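Local coordinates for protein oxidized polyvinyl alcohol hydrolase (Sphingopyxis, PDB 3WLA) that hydrolyses beta-diketones such as 4,6-nonanedione and performs the second step of polyvinyl alcohol degradation, cleaving the oxidized polymer, at residues A[133-138]-A[173-178]. Residues are numbered along the deposited sequence; the frame is centred on the assembly and turned at random.
Sequences DDVRFL and LFDSEF
V135 holds CG1 anti to its backbone N (chi1 170°), which turns that methyl toward D175; the aspartate's own chi1 of -161° swings its carboxylate on beyond the methyl. CG1 of V135 meets CB of D175 at 3.9 Å, and the two side chains slide by each other in opposite directions. The same methyl approaches CB of F174 at 4.4 Å, so the root of that side chain takes part, while the ring leads away, toward A131 and P222. A branched, compact valine suits this buried face of helix 133-145, where it also packs on M167 and R170 of helix 163-174. D175, the first residue to leave helical backbone angles, starts the loop that brings F178 against E139, V142 and R143. Aspartate fits here because its short methylene packs on the methyl while its carboxylate accepts a water, which donates to V135 O at 2.6 Å and to D175 OD2 at 3.0 Å. R136 points away from the contact; its NH2 makes a hydrogen-bonded salt bridge to D133 OD1 at 2.9 Å, on the anti side and 21° out of the carboxylate plane. At this corner, away from the probable catalytic residues, methyl, methylene and water join helix 133-145 to the end of helix 163-174; nearby E139 would tend to raise either acid's proton affinity, partly offset by the water's hydrogen bond.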
loop_
_atom_site.group_PDB
_atom_site.type_symbol
_atom_site.label_atom_id
_atom_site.label_comp_id
_atom_site.label_asym_id
_atom_site.label_seq_id
_atom_site.Cartn_x
_atom_site.Cartn_y
_atom_site.Cartn_z
ATOM N N ASP A 133 3.087 -1.279 14.502
ATOM C CA ASP A 133 3.622 -2.620 14.327
ATOM C C ASP A 133 3.649 -3.151 12.900
ATOM O O ASP A 133 4.544 -3.920 12.521
ATOM C CB ASP A 133 2.843 -3.622 15.181
ATOM C CG ASP A 133 3.200 -3.535 16.644
ATOM O OD1 ASP A 133 4.184 -2.821 16.980
ATOM O OD2 ASP A 133 2.514 -4.203 17.428
ATOM N N ASP A 134 2.647 -2.779 12.096
ATOM C CA ASP A 134 2.657 -3.299 10.733
ATOM C C ASP A 134 3.728 -2.658 9.871
ATOM O O ASP A 134 4.368 -3.321 9.051
ATOM C CB ASP A 134 1.275 -3.168 10.085
ATOM C CG ASP A 134 0.312 -4.223 10.581
ATOM O OD1 ASP A 134 0.773 -5.321 10.959
ATOM O OD2 ASP A 134 -0.915 -3.985 10.579
ATOM N N VAL A 135 3.954 -1.370 10.033
ATOM C CA VAL A 135 5.011 -0.778 9.224
ATOM C C VAL A 135 6.358 -1.468 9.530
ATOM O O VAL A 135 7.154 -1.705 8.631
ATOM C CB VAL A 135 5.161 0.739 9.490
ATOM C CG1 VAL A 135 6.449 1.265 8.804
ATOM C CG2 VAL A 135 3.952 1.513 8.934
ATOM N N ARG A 136 6.591 -1.817 10.801
ATOM C CA ARG A 136 7.861 -2.429 11.197
ATOM C C ARG A 136 7.970 -3.871 10.731
ATOM O O ARG A 136 9.046 -4.328 10.334
ATOM C CB ARG A 136 8.048 -2.326 12.717
ATOM C CG ARG A 136 8.522 -0.904 13.139
ATOM C CD ARG A 136 8.671 -0.743 14.651
ATOM N NE ARG A 136 7.443 -0.977 15.417
ATOM C CZ ARG A 136 6.670 0.003 15.888
ATOM N NH1 ARG A 136 6.981 1.294 15.665
ATOM N NH2 ARG A 136 5.594 -0.311 16.598
ATOM N N PHE A 137 6.852 -4.574 10.794
ATOM C CA PHE A 137 6.806 -5.946 10.343
ATOM C C PHE A 137 7.168 -6.046 8.862
ATOM O O PHE A 137 8.063 -6.860 8.473
ATOM C CB PHE A 137 5.420 -6.534 10.552
ATOM C CG PHE A 137 5.241 -7.875 9.889
ATOM C CD1 PHE A 137 6.191 -8.892 10.089
ATOM C CD2 PHE A 137 4.119 -8.146 9.076
ATOM C CE1 PHE A 137 6.045 -10.159 9.504
ATOM C CE2 PHE A 137 3.962 -9.420 8.486
ATOM C CZ PHE A 137 4.932 -10.425 8.702
ATOM N N LEU A 138 6.477 -5.251 8.026
ATOM C CA LEU A 138 6.727 -5.292 6.604
ATOM C C LEU A 138 8.220 -5.099 6.323
ATOM O O LEU A 138 8.787 -5.843 5.535
ATOM C CB LEU A 138 5.884 -4.211 5.863
ATOM C CG LEU A 138 4.373 -4.459 6.065
ATOM C CD1 LEU A 138 3.648 -3.239 5.637
ATOM C CD2 LEU A 138 3.863 -5.765 5.388
ATOM N N LEU A 173 4.883 6.722 3.920
ATOM C CA LEU A 173 4.971 7.982 4.642
ATOM C C LEU A 173 5.887 7.907 5.832
ATOM O O LEU A 173 6.594 8.890 6.151
ATOM C CB LEU A 173 3.577 8.465 5.097
ATOM C CG LEU A 173 2.632 8.980 3.974
ATOM C CD1 LEU A 173 1.210 9.191 4.523
ATOM C CD2 LEU A 173 3.155 10.255 3.356
ATOM N N PHE A 174 5.846 6.782 6.520
ATOM C CA PHE A 174 6.679 6.574 7.700
ATOM C C PHE A 174 8.047 5.939 7.473
ATOM O O PHE A 174 8.944 6.137 8.265
ATOM C CB PHE A 174 6.001 5.658 8.704
ATOM C CG PHE A 174 5.070 6.376 9.646
ATOM C CD1 PHE A 174 5.566 7.015 10.768
ATOM C CD2 PHE A 174 3.684 6.456 9.364
ATOM C CE1 PHE A 174 4.718 7.747 11.604
ATOM C CE2 PHE A 174 2.814 7.178 10.185
ATOM C CZ PHE A 174 3.339 7.840 11.323
ATOM N N ASP A 175 8.186 5.171 6.401
ATOM C CA ASP A 175 9.414 4.434 6.177
ATOM C C ASP A 175 9.909 4.551 4.741
ATOM O O ASP A 175 10.271 3.558 4.088
ATOM C CB ASP A 175 9.135 2.964 6.557
ATOM C CG ASP A 175 10.407 2.164 6.820
ATOM O OD1 ASP A 175 11.466 2.787 6.916
ATOM O OD2 ASP A 175 10.345 0.916 6.953
ATOM N N SER A 176 9.961 5.771 4.241
ATOM C CA SER A 176 10.440 5.975 2.889
ATOM C C SER A 176 11.952 5.683 2.748
ATOM O O SER A 176 12.471 5.593 1.650
ATOM C CB SER A 176 10.134 7.399 2.441
ATOM O OG SER A 176 10.829 8.356 3.219
ATOM N N GLU A 177 12.654 5.507 3.859
ATOM C CA GLU A 177 14.087 5.201 3.796
ATOM C C GLU A 177 14.262 3.774 3.281
ATOM O O GLU A 177 15.285 3.414 2.693
ATOM C CB GLU A 177 14.728 5.280 5.183
ATOM C CG GLU A 177 14.945 6.666 5.706
ATOM C CD GLU A 177 13.628 7.378 6.075
ATOM O OE1 GLU A 177 12.616 6.689 6.476
ATOM O OE2 GLU A 177 13.635 8.646 5.966
ATOM N N PHE A 178 13.260 2.945 3.523
ATOM C CA PHE A 178 13.342 1.563 3.104
ATOM C C PHE A 178 12.818 1.301 1.676
ATOM O O PHE A 178 13.577 0.915 0.783
ATOM C CB PHE A 178 12.627 0.680 4.150
ATOM C CG PHE A 178 12.822 -0.802 3.946
ATOM C CD1 PHE A 178 14.085 -1.377 4.096
ATOM C CD2 PHE A 178 11.739 -1.625 3.605
ATOM C CE1 PHE A 178 14.277 -2.736 3.912
ATOM C CE2 PHE A 178 11.911 -3.008 3.415
ATOM C CZ PHE A 178 13.195 -3.573 3.569
HETATM O O HOH W 1 7.751 -0.535 6.411
#